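Local structure of carbon monoxide oxidation system transcription regulator CooA-1 (6CPB) at residues G72-T77 / S110-K115. The protein is a CO-sensing haem protein, present here as its haem domain, that probably binds DNA to regulate transcription of the carbon monoxide oxidation system. Residues are numbered along the deposited sequence; the frame is centred on the assembly and turned at random. Where two conformers were deposited one is given.
With SO4 (sulfate ion), chain D.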
ATOM      1  N   GLY A  72       8.487  11.400   9.345  1.00 11.00           N
ATOM      2  CA  GLY A  72       8.117  11.745   7.990  1.00 10.79           C
ATOM      3  C   GLY A  72       7.395  10.656   7.239  1.00 10.40           C
ATOM      4  O   GLY A  72       7.070  10.858   6.068  1.00 11.17           O
ATOM      5  N   ASP A  73       7.126   9.519   7.874  1.00 10.57           N
ATOM      6  CA  ASP A  73       6.318   8.460   7.284  1.00 10.01           C
ATOM      7  C   ASP A  73       4.895   8.489   7.835  1.00 10.12           C
ATOM      8  O   ASP A  73       4.651   8.882   8.981  1.00 11.78           O
ATOM      9  CB  ASP A  73       6.905   7.070   7.567  1.00 10.49           C
ATOM     10  CG  ASP A  73       8.127   6.744   6.732  1.00 12.39           C
ATOM     11  OD1 ASP A  73       8.232   7.199   5.580  1.00 13.83           O
ATOM     12  OD2 ASP A  73       8.973   5.953   7.227  1.00 13.82           O
ATOM     13  N   ILE A  74       3.957   8.042   7.002  1.00 10.12           N
ATOM     14  CA  ILE A  74       2.528   8.075   7.299  1.00 10.71           C
ATOM     15  C   ILE A  74       1.939   6.672   7.189  1.00 10.43           C
ATOM     16  O   ILE A  74       2.393   5.851   6.390  1.00 11.61           O
ATOM     17  CB  ILE A  74       1.847   9.078   6.325  1.00 11.55           C
ATOM     18  CG1 ILE A  74       0.495   9.576   6.846  1.00 12.32           C
ATOM     19  CG2 ILE A  74       1.703   8.506   4.940  1.00 13.05           C
ATOM     20  CD1 ILE A  74      -0.024  10.777   6.079  1.00 14.46           C
ATOM     21  N   PHE A  75       0.921   6.400   7.999  1.00 10.62           N
ATOM     22  CA  PHE A  75       0.239   5.102   8.000  1.00 10.63           C
ATOM     23  C   PHE A  75      -1.182   5.326   8.531  1.00 10.62           C
ATOM     24  O   PHE A  75      -1.654   6.465   8.594  1.00 11.48           O
ATOM     25  CB  PHE A  75       1.104   4.059   8.733  1.00 11.32           C
ATOM     26  CG  PHE A  75       0.586   2.628   8.656  1.00 11.19           C
ATOM     27  CD1 PHE A  75       0.158   2.063   7.460  1.00 12.48           C
ATOM     28  CD2 PHE A  75       0.531   1.860   9.804  1.00 11.74           C
ATOM     29  CE1 PHE A  75      -0.335   0.769   7.428  1.00 12.20           C
ATOM     30  CE2 PHE A  75       0.062   0.568   9.771  1.00 13.02           C
ATOM     31  CZ  PHE A  75      -0.364   0.018   8.578  1.00 12.61           C
ATOM     32  N   CYS A  76      -1.886   4.251   8.887  1.00 11.44           N
ATOM     33  CA  CYS A  76      -3.290   4.374   9.219  0.72 10.08           C
ATOM     34  C   CYS A  76      -3.724   3.180  10.052  1.00 12.01           C
ATOM     35  O   CYS A  76      -3.072   2.129  10.070  1.00 14.12           O
ATOM     36  CB  CYS A  76      -4.123   4.448   7.945  0.72 10.42           C
ATOM     37  SG  CYS A  76      -3.785   3.088   6.792  0.72 13.81           S
ATOM     38  N   THR A  77      -4.845   3.363  10.740  1.00 11.74           N
ATOM     39  CA  THR A  77      -5.500   2.268  11.435  1.00 11.09           C
ATOM     40  C   THR A  77      -6.396   1.520  10.446  1.00 10.87           C
ATOM     41  O   THR A  77      -6.351   1.755   9.235  1.00 12.48           O
ATOM     42  CB  THR A  77      -6.262   2.784  12.645  1.00 11.91           C
ATOM     43  OG1 THR A  77      -7.322   3.622  12.178  1.00 12.15           O
ATOM     44  CG2 THR A  77      -5.361   3.547  13.597  1.00 12.85           C
ATOM     45  N   SER A 110      -0.166  11.478   0.163  1.00 12.31           N
ATOM     46  CA  SER A 110      -0.547  10.183  -0.369  1.00 12.48           C
ATOM     47  C   SER A 110       0.623   9.460  -1.010  1.00 12.22           C
ATOM     48  O   SER A 110       0.608   8.227  -1.078  1.00 12.14           O
ATOM     49  CB  SER A 110      -1.666  10.351  -1.387  1.00 12.84           C
ATOM     50  OG  SER A 110      -1.211  10.943  -2.610  1.00 15.26           O
ATOM     51  N   LEU A 111       1.631  10.176  -1.499  1.00 12.69           N
ATOM     52  CA  LEU A 111       2.757   9.494  -2.120  1.00 12.58           C
ATOM     53  C   LEU A 111       3.604   8.766  -1.092  1.00 11.72           C
ATOM     54  O   LEU A 111       4.102   7.665  -1.351  1.00 11.71           O
ATOM     55  CB  LEU A 111       3.598  10.470  -2.932  1.00 14.71           C
ATOM     56  CG  LEU A 111       2.957  10.920  -4.254  1.00 17.62           C
ATOM     57  CD1 LEU A 111       3.858  11.885  -4.993  1.00 20.14           C
ATOM     58  CD2 LEU A 111       2.626   9.736  -5.154  1.00 19.02           C
ATOM     59  N   ASN A 112       3.767   9.352   0.083  1.00 11.87           N
ATOM     60  CA  ASN A 112       4.439   8.615   1.133  1.00 11.85           C
ATOM     61  C   ASN A 112       3.595   7.431   1.576  1.00 10.60           C
ATOM     62  O   ASN A 112       4.130   6.348   1.854  1.00 11.09           O
ATOM     63  CB  ASN A 112       4.770   9.533   2.308  1.00 13.04           C
ATOM     64  CG  ASN A 112       5.482   8.802   3.409  1.00 13.00           C
ATOM     65  OD1 ASN A 112       4.867   8.350   4.365  1.00 13.95           O
ATOM     66  ND2 ASN A 112       6.790   8.658   3.268  1.00 14.40           N
ATOM     67  N   MET A 113       2.276   7.601   1.631  0.72 10.18           N
ATOM     68  CA  MET A 113       1.406   6.509   2.036  0.72 10.22           C
ATOM     69  C   MET A 113       1.519   5.329   1.078  0.72 10.20           C
ATOM     70  O   MET A 113       1.526   4.169   1.507  0.72 10.52           O
ATOM     71  CB  MET A 113      -0.031   7.005   2.122  0.72 11.05           C
ATOM     72  CG  MET A 113      -0.980   5.955   2.627  0.72 11.65           C
ATOM     73  SD  MET A 113      -2.609   6.589   2.928  0.72 13.71           S
ATOM     74  CE  MET A 113      -2.358   7.418   4.504  0.72 14.31           C
ATOM     75  N   VAL A 114       1.582   5.604  -0.225  1.00 10.62           N
ATOM     76  CA  VAL A 114       1.778   4.547  -1.211  1.00 11.04           C
ATOM     77  C   VAL A 114       3.087   3.816  -0.959  1.00 10.66           C
ATOM     78  O   VAL A 114       3.146   2.583  -1.008  1.00 11.56           O
ATOM     79  CB  VAL A 114       1.721   5.135  -2.638  1.00 12.70           C
ATOM     80  CG1 VAL A 114       2.268   4.149  -3.661  1.00 13.53           C
ATOM     81  CG2 VAL A 114       0.300   5.549  -2.999  1.00 13.95           C
ATOM     82  N   LYS A 115       4.157   4.563  -0.699  1.00 11.00           N
ATOM     83  CA  LYS A 115       5.462   3.953  -0.452  1.00 11.23           C
ATOM     84  C   LYS A 115       5.412   3.037   0.774  1.00 11.59           C
ATOM     85  O   LYS A 115       5.893   1.893   0.735  1.00 11.77           O
ATOM     86  CB  LYS A 115       6.497   5.076  -0.291  1.00 12.71           C
ATOM     87  CG  LYS A 115       7.939   4.637  -0.165  1.00 15.47           C
ATOM     88  CD  LYS A 115       8.346   4.291   1.248  1.00 17.41           C
ATOM     89  CE  LYS A 115       8.228   5.451   2.211  1.00 17.77           C
ATOM     90  NZ  LYS A 115       8.848   5.102   3.524  1.00 17.77           N
TER
HETATM   91  S   SO4 D 202      11.386   7.954   1.516  1.00 65.92           S
HETATM   92  O1  SO4 D 202      11.856   9.338   1.545  1.00 67.36           O
HETATM   93  O2  SO4 D 202      10.537   7.760   0.340  1.00 63.54           O
HETATM   94  O3  SO4 D 202      12.532   7.051   1.445  1.00 67.75           O
HETATM   95  O4  SO4 D 202      10.624   7.685   2.734  1.00 66.06           O
HETATM   96  O   HOH W   1       0.882   4.182   4.714  1.00 34.53           O
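N112 and M113, on helix 108-135, pack against I74 where the short edge strand 74-76 of the cyclic nucleotide-binding-type β-roll of this haem domain meets the long helix that pairs with its copy in the second subunit. Strand and helix segments cross at -71°, with their axes 7.5 Å apart at closest approach. N112 reaches the strand with CG anti to its own backbone N (chi1 -179°), and its amide grips two successive residues. OD1 of N112 accepts from the backbone N of I74 at 2.8 Å, a bent bond (137° at the hydrogen) with the donor slightly tilted from the carbonyl plane. On the other branch, ND2 of N112 sends an almost straight N-H to OD1 of D73, which receives it on its anti lone pair; carboxylate and amide are nearly coplanar. The same ND2 is also hydrogen-bonded to T6. Replacing N112 by an alanine is likely to leave the backbone N-H of I74 without this acceptor and to take one of two donors from D73 OD1. I74 lays its CG2 methyl 3.6 Å from CB of M113, and F99 of helix 96-105 packs on both side chains. Water 1 donates to the carbonyl O of I74 and of M113, bridging the backbones. E70 N holds D73 OD2, while NZ of K115, weakly bonded to a sulfate probably from the crystallisation liquor, forms a salt bridge to OD1 of D73 at 3.0 Å, coming from above the carboxylate plane.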